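Local coordinates for beta-lactamase domain protein (Burkholderia ambifaria, PDB 5I0P) that binds two zinc ions in a metallo-beta-lactamase fold and is probably a metal-dependent hydrolase, at residues A[239-244]-A[335-340]; A[96-101]-A[123-128]. One frame throughout, in Å; residues are numbered along the deposited sequence.

Contact 1 (A[239-244]-A[335-340])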
loop_
_atom_site.group_PDB
_atom_site.type_symbol
_atom_site.label_atom_id
_atom_site.label_comp_id
_atom_site.label_asym_id
_atom_site.label_seq_id
_atom_site.Cartn_x
_atom_site.Cartn_y
_atom_site.Cartn_z
ATOM N N SER A 239 -0.509 -4.060 -10.492
ATOM C CA SER A 239 0.754 -4.273 -9.810
ATOM C C SER A 239 0.973 -3.197 -8.739
ATOM O O SER A 239 0.330 -2.141 -8.721
ATOM C CB SER A 239 1.914 -4.303 -10.800
ATOM O OG SER A 239 2.001 -3.066 -11.450
ATOM N N THR A 240 1.880 -3.496 -7.815
ATOM C CA THR A 240 2.191 -2.577 -6.726
ATOM C C THR A 240 3.215 -1.549 -7.198
ATOM O O THR A 240 4.217 -1.912 -7.816
ATOM C CB THR A 240 2.743 -3.348 -5.522
ATOM O OG1 THR A 240 1.752 -4.259 -5.038
ATOM C CG2 THR A 240 3.178 -2.406 -4.435
ATOM N N ASN A 241 2.954 -0.270 -6.933
ATOM C CA ASN A 241 3.915 0.745 -7.334
ATOM C C ASN A 241 5.239 0.586 -6.592
ATOM O O ASN A 241 5.267 0.412 -5.369
ATOM C CB ASN A 241 3.400 2.152 -7.103
ATOM C CG ASN A 241 4.460 3.174 -7.468
ATOM O OD1 ASN A 241 4.708 3.402 -8.657
ATOM N ND2 ASN A 241 5.140 3.736 -6.469
ATOM N N VAL A 242 6.327 0.675 -7.351
ATOM C CA VAL A 242 7.711 0.596 -6.881
ATOM C C VAL A 242 8.480 1.727 -7.547
ATOM O O VAL A 242 8.447 1.851 -8.774
ATOM C CB VAL A 242 8.342 -0.771 -7.205
ATOM C CG1 VAL A 242 9.781 -0.737 -6.961
ATOM C CG2 VAL A 242 7.717 -1.860 -6.322
ATOM N N SER A 243 9.064 2.625 -6.755
ATOM C CA SER A 243 9.727 3.767 -7.372
ATOM C C SER A 243 10.971 4.195 -6.611
ATOM O O SER A 243 11.115 3.967 -5.411
ATOM C CB SER A 243 8.796 4.966 -7.531
ATOM O OG SER A 243 7.940 4.745 -8.626
ATOM N N VAL A 244 11.868 4.832 -7.360
ATOM C CA VAL A 244 13.034 5.516 -6.836
ATOM C C VAL A 244 12.744 7.012 -6.887
ATOM O O VAL A 244 12.140 7.503 -7.850
ATOM C CB VAL A 244 14.303 5.158 -7.631
ATOM C CG1 VAL A 244 15.463 5.978 -7.125
ATOM C CG2 VAL A 244 14.610 3.666 -7.502
ATOM N N LEU A 335 9.020 7.606 -14.621
ATOM C CA LEU A 335 10.470 7.672 -14.508
ATOM C C LEU A 335 10.944 6.965 -13.242
ATOM O O LEU A 335 11.870 6.141 -13.283
ATOM C CB LEU A 335 10.890 9.139 -14.512
ATOM C CG LEU A 335 12.344 9.540 -14.314
ATOM C CD1 LEU A 335 12.961 9.713 -15.672
ATOM C CD2 LEU A 335 12.409 10.841 -13.497
ATOM N N GLY A 336 10.250 7.205 -12.127
ATOM C CA GLY A 336 10.591 6.523 -10.897
ATOM C C GLY A 336 10.475 5.018 -11.017
ATOM O O GLY A 336 11.271 4.275 -10.430
ATOM N N GLU A 337 9.471 4.542 -11.757
ATOM C CA GLU A 337 9.360 3.102 -11.944
ATOM C C GLU A 337 10.486 2.593 -12.844
ATOM O O GLU A 337 11.031 1.502 -12.621
ATOM C CB GLU A 337 7.975 2.752 -12.498
ATOM C CG GLU A 337 7.635 1.253 -12.520
ATOM C CD GLU A 337 6.735 0.807 -11.358
ATOM O OE1 GLU A 337 7.168 -0.083 -10.590
ATOM O OE2 GLU A 337 5.602 1.335 -11.210
ATOM N N ALA A 338 10.836 3.356 -13.885
ATOM C CA ALA A 338 11.964 2.960 -14.728
ATOM C C ALA A 338 13.263 2.940 -13.917
ATOM O O ALA A 338 14.054 1.998 -14.025
ATOM C CB ALA A 338 12.060 3.880 -15.946
ATOM N N LEU A 339 13.474 3.946 -13.061
ATOM C CA LEU A 339 14.649 3.956 -12.190
ATOM C C LEU A 339 14.710 2.738 -11.265
ATOM O O LEU A 339 15.800 2.225 -10.975
ATOM C CB LEU A 339 14.665 5.226 -11.351
ATOM C CG LEU A 339 15.853 6.126 -11.602
ATOM C CD1 LEU A 339 15.920 7.121 -10.470
ATOM C CD2 LEU A 339 17.143 5.298 -11.702
ATOM N N ALA A 340 13.561 2.265 -10.783
ATOM C CA ALA A 340 13.550 1.075 -9.943
ATOM C C ALA A 340 14.055 -0.159 -10.695
ATOM O O ALA A 340 14.754 -0.997 -10.122
ATOM C CB ALA A 340 12.149 0.855 -9.384
#
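Val244 N donates to Gly336 O across 3.2 Å, the principal hydrogen bond between the loop that follows strand 227-231 of the metallo-beta-lactamase domain and helix 333-347 of the C-terminal region. It is nearly straight at the hydrogen (164°), yet the donor stands above the plane of the carbonyl. Ala340 N, closing the helical turn, reaches the same oxygen from the opposite face, so two N-H groups hold it without competing. At Gly336 the loop runs close along the helix: Ser243 CA lies 3.5 Å from Gly336 O in a CA-H...O contact. Glycine suits this position, because a CB there would point at the loop and press on Ser243 OG and Val244 O.

Apolar groups pack beside this bond. Val244 lays CG1 against Leu339 CD1 at 3.6 Å, the two side chains crossing at about a right angle, while its CG2 rests on the backbone of Ala340. Val242 swings CG1 away from its backbone N (chi1 169°), which sets that methyl 3.7 Å from Ala340 CB; the short alanine lets helix and loop come close. Farther along, Glu337 bends at chi2 to carry its carboxylate alongside the loop, where OE1 accepts a weak bond from Val242 N at 3.4 Å.

Helix 253-260 covers the valines through Pro253 and Leu254. Beyond them, Asn241 O accepts from ND1 of the zinc ligand His213, and Thr240 OG1 bonds to Asp232 O, a residue that ligates both zinc ions, so Thr240 and Asn241 form part of the second shell. As modelled, Glu337 OE2 faces Asn241 OD1, an opposition of acceptors that an amide turned the other way would relieve. OE1 also lies 2.9 Å from Val242 O, which could raise the carboxylate pKa.

Contact 2 (A[96-101]-A[123-128])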
loop_
_atom_site.group_PDB
_atom_site.type_symbol
_atom_site.label_atom_id
_atom_site.label_comp_id
_atom_site.label_asym_id
_atom_site.label_seq_id
_atom_site.Cartn_x
_atom_site.Cartn_y
_atom_site.Cartn_z
ATOM N N LEU A 96 -12.555 1.939 18.392
ATOM C CA LEU A 96 -11.619 1.807 19.507
ATOM C C LEU A 96 -10.207 2.272 19.166
ATOM O O LEU A 96 -9.457 2.652 20.070
ATOM C CB LEU A 96 -11.577 0.349 20.002
ATOM C CG LEU A 96 -12.938 -0.234 20.409
ATOM C CD1 LEU A 96 -12.880 -1.726 20.785
ATOM C CD2 LEU A 96 -13.496 0.588 21.555
ATOM N N ARG A 97 -9.832 2.256 17.895
ATOM C CA ARG A 97 -8.501 2.644 17.459
ATOM C C ARG A 97 -8.511 2.642 15.933
ATOM O O ARG A 97 -9.374 2.028 15.298
ATOM C CB ARG A 97 -7.410 1.701 18.009
ATOM C CG ARG A 97 -7.551 0.253 17.590
ATOM C CD ARG A 97 -6.451 -0.634 18.093
ATOM N NE ARG A 97 -6.937 -2.004 18.129
ATOM C CZ ARG A 97 -6.320 -3.016 18.728
ATOM N NH1 ARG A 97 -5.164 -2.801 19.350
ATOM N NH2 ARG A 97 -6.876 -4.228 18.745
ATOM N N VAL A 98 -7.566 3.363 15.355
ATOM C CA VAL A 98 -7.400 3.392 13.915
ATOM C C VAL A 98 -6.024 2.816 13.587
ATOM O O VAL A 98 -4.992 3.313 14.073
ATOM C CB VAL A 98 -7.567 4.806 13.352
ATOM C CG1 VAL A 98 -7.351 4.785 11.870
ATOM C CG2 VAL A 98 -8.953 5.345 13.705
ATOM N N LEU A 99 -6.013 1.766 12.773
ATOM C CA LEU A 99 -4.797 1.123 12.328
ATOM C C LEU A 99 -4.572 1.452 10.858
ATOM O O LEU A 99 -5.518 1.453 10.074
ATOM C CB LEU A 99 -4.917 -0.372 12.556
ATOM C CG LEU A 99 -3.652 -1.185 12.576
ATOM C CD1 LEU A 99 -3.843 -2.411 13.427
ATOM C CD2 LEU A 99 -3.303 -1.571 11.117
ATOM N N VAL A 100 -3.329 1.752 10.483
ATOM C CA VAL A 100 -3.001 2.177 9.122
ATOM C C VAL A 100 -1.864 1.328 8.545
ATOM O O VAL A 100 -0.805 1.185 9.167
ATOM C CB VAL A 100 -2.648 3.674 9.074
ATOM C CG1 VAL A 100 -2.058 4.040 7.704
ATOM C CG2 VAL A 100 -3.899 4.483 9.380
ATOM N N THR A 101 -2.073 0.789 7.342
ATOM C CA THR A 101 -1.077 -0.098 6.752
ATOM C C THR A 101 0.199 0.646 6.347
ATOM O O THR A 101 1.310 0.108 6.470
ATOM C CB THR A 101 -1.684 -0.836 5.542
ATOM O OG1 THR A 101 -2.187 0.098 4.575
ATOM C CG2 THR A 101 -2.787 -1.762 5.956
ATOM N N TRP A 123 -15.561 9.998 19.295
ATOM C CA TRP A 123 -14.582 9.283 20.096
ATOM C C TRP A 123 -13.243 9.998 19.936
ATOM O O TRP A 123 -13.121 10.974 19.188
ATOM C CB TRP A 123 -14.498 7.809 19.696
ATOM C CG TRP A 123 -14.423 7.655 18.194
ATOM C CD1 TRP A 123 -13.355 7.964 17.390
ATOM C CD2 TRP A 123 -15.448 7.160 17.326
ATOM N NE1 TRP A 123 -13.662 7.708 16.081
ATOM C CE2 TRP A 123 -14.940 7.213 16.010
ATOM C CE3 TRP A 123 -16.750 6.691 17.533
ATOM C CZ2 TRP A 123 -15.689 6.799 14.897
ATOM C CZ3 TRP A 123 -17.498 6.300 16.442
ATOM C CH2 TRP A 123 -16.963 6.354 15.133
ATOM N N ASN A 124 -12.244 9.526 20.679
ATOM C CA ASN A 124 -10.888 10.064 20.568
ATOM C C ASN A 124 -9.948 8.895 20.827
ATOM O O ASN A 124 -9.736 8.508 21.984
ATOM C CB ASN A 124 -10.653 11.225 21.523
ATOM C CG ASN A 124 -10.991 12.572 20.886
ATOM O OD1 ASN A 124 -10.182 13.122 20.134
ATOM N ND2 ASN A 124 -12.178 13.103 21.173
ATOM N N VAL A 125 -9.417 8.328 19.748
ATOM C CA VAL A 125 -8.713 7.059 19.799
ATOM C C VAL A 125 -7.333 7.240 19.207
ATOM O O VAL A 125 -7.013 8.262 18.600
ATOM C CB VAL A 125 -9.462 5.951 19.057
ATOM C CG1 VAL A 125 -10.881 5.781 19.652
ATOM C CG2 VAL A 125 -9.518 6.298 17.601
ATOM N N ARG A 126 -6.512 6.217 19.409
ATOM C CA ARG A 126 -5.103 6.242 19.055
ATOM C C ARG A 126 -4.854 5.651 17.652
ATOM O O ARG A 126 -5.474 4.673 17.238
ATOM C CB ARG A 126 -4.305 5.494 20.128
ATOM C CG ARG A 126 -2.845 5.288 19.742
ATOM C CD ARG A 126 -1.995 6.567 19.904
ATOM N NE ARG A 126 -1.863 6.961 21.297
ATOM C CZ ARG A 126 -2.551 7.941 21.888
ATOM N NH1 ARG A 126 -3.438 8.653 21.210
ATOM N NH2 ARG A 126 -2.358 8.201 23.181
ATOM N N LEU A 127 -3.956 6.270 16.919
ATOM C CA LEU A 127 -3.489 5.737 15.646
ATOM C C LEU A 127 -2.441 4.649 15.856
ATOM O O LEU A 127 -1.459 4.869 16.567
ATOM C CB LEU A 127 -2.888 6.874 14.816
ATOM C CG LEU A 127 -1.965 6.384 13.704
ATOM C CD1 LEU A 127 -2.810 5.745 12.625
ATOM C CD2 LEU A 127 -1.099 7.522 13.148
ATOM N N TRP A 128 -2.624 3.496 15.202
ATOM C CA TRP A 128 -1.645 2.405 15.185
ATOM C C TRP A 128 -0.981 2.325 13.804
ATOM O O TRP A 128 -1.665 2.177 12.783
ATOM C CB TRP A 128 -2.307 1.065 15.555
ATOM C CG TRP A 128 -2.818 1.010 17.009
ATOM C CD1 TRP A 128 -3.634 1.917 17.619
ATOM C CD2 TRP A 128 -2.569 -0.020 17.985
ATOM N NE1 TRP A 128 -3.884 1.540 18.915
ATOM C CE2 TRP A 128 -3.238 0.358 19.169
ATOM C CE3 TRP A 128 -1.829 -1.217 17.973
ATOM C CZ2 TRP A 128 -3.172 -0.405 20.356
ATOM C CZ3 TRP A 128 -1.769 -1.974 19.127
ATOM C CH2 TRP A 128 -2.431 -1.555 20.322
HETATM O O HOH W 1 -7.238 3.926 21.018
#
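Val98 O receives Trp128 N at 2.6 Å, the shortest hydrogen bond between two neighbouring parallel strands of the seven-stranded sheet, one half of the metallo-beta-lactamase alpha-beta/beta-alpha sandwich. Leu127 CA adds a CA-H...O contact to the same oxygen. Val98 N donates to Arg126 O and Val100 N to Trp128 O, giving the alternation of a parallel pair, with Val98 beside Leu127 and Leu99 beside Trp128. Where the strands part, a water takes over: it donates to Leu96 O and accepts from Arg126 N.

Arg97 and Trp128 share one face of the sheet. Chi1 of 60° places Arg97 CG between backbone N and carbonyl carbon, and from there the extended chain runs across the indole. CD sits over the five-membered ring, 3.6 Å from its centroid, in a CH-pi contact; CZ lies over the six-membered ring in a cation-pi contact. The guanidinium stands almost perpendicular to the indole, meeting it by an edge. A salt bridge from NH2 to Asp58 and a bond from NE to Thr67 OG1 fix its rotation, making arginine apt for a buried site that needs both a long apolar stem and a charged end.

Val98 and Leu127 point to the other face, where Val98 CG2 meets Val125 CG2 and Leu127 CD1 meets Val100 CG2 at 3.6 Å. Phe108 of helix 105-108 covers this last pair, close to the zinc ligand His107. Back over the indole, Arg97 NH1 stands 3.1 Å above the ring plane, offset toward the rim and 3.2 Å from Trp128 CH2.

Contact 1 is buried and contact 2 only partly so; their centres lie about 30 Å apart on opposite sides of the chain's centre, and they share no secondary-structure element. Contact 2 joins neighbouring strands of one sheet within the metallo-beta-lactamase domain, whereas contact 1 ties a loop of that domain to helix 333-347 of the C-terminal region. Their chemistry follows: regular backbone bonds and a cation-pi pair between the strands, but one straight backbone bond, small residues and a carboxylate set among other acceptors at the helix. Contact 1 comes closer to the zinc site, through Thr240 and Asn241; in contact 2, Val100 only lies near the ligand His107.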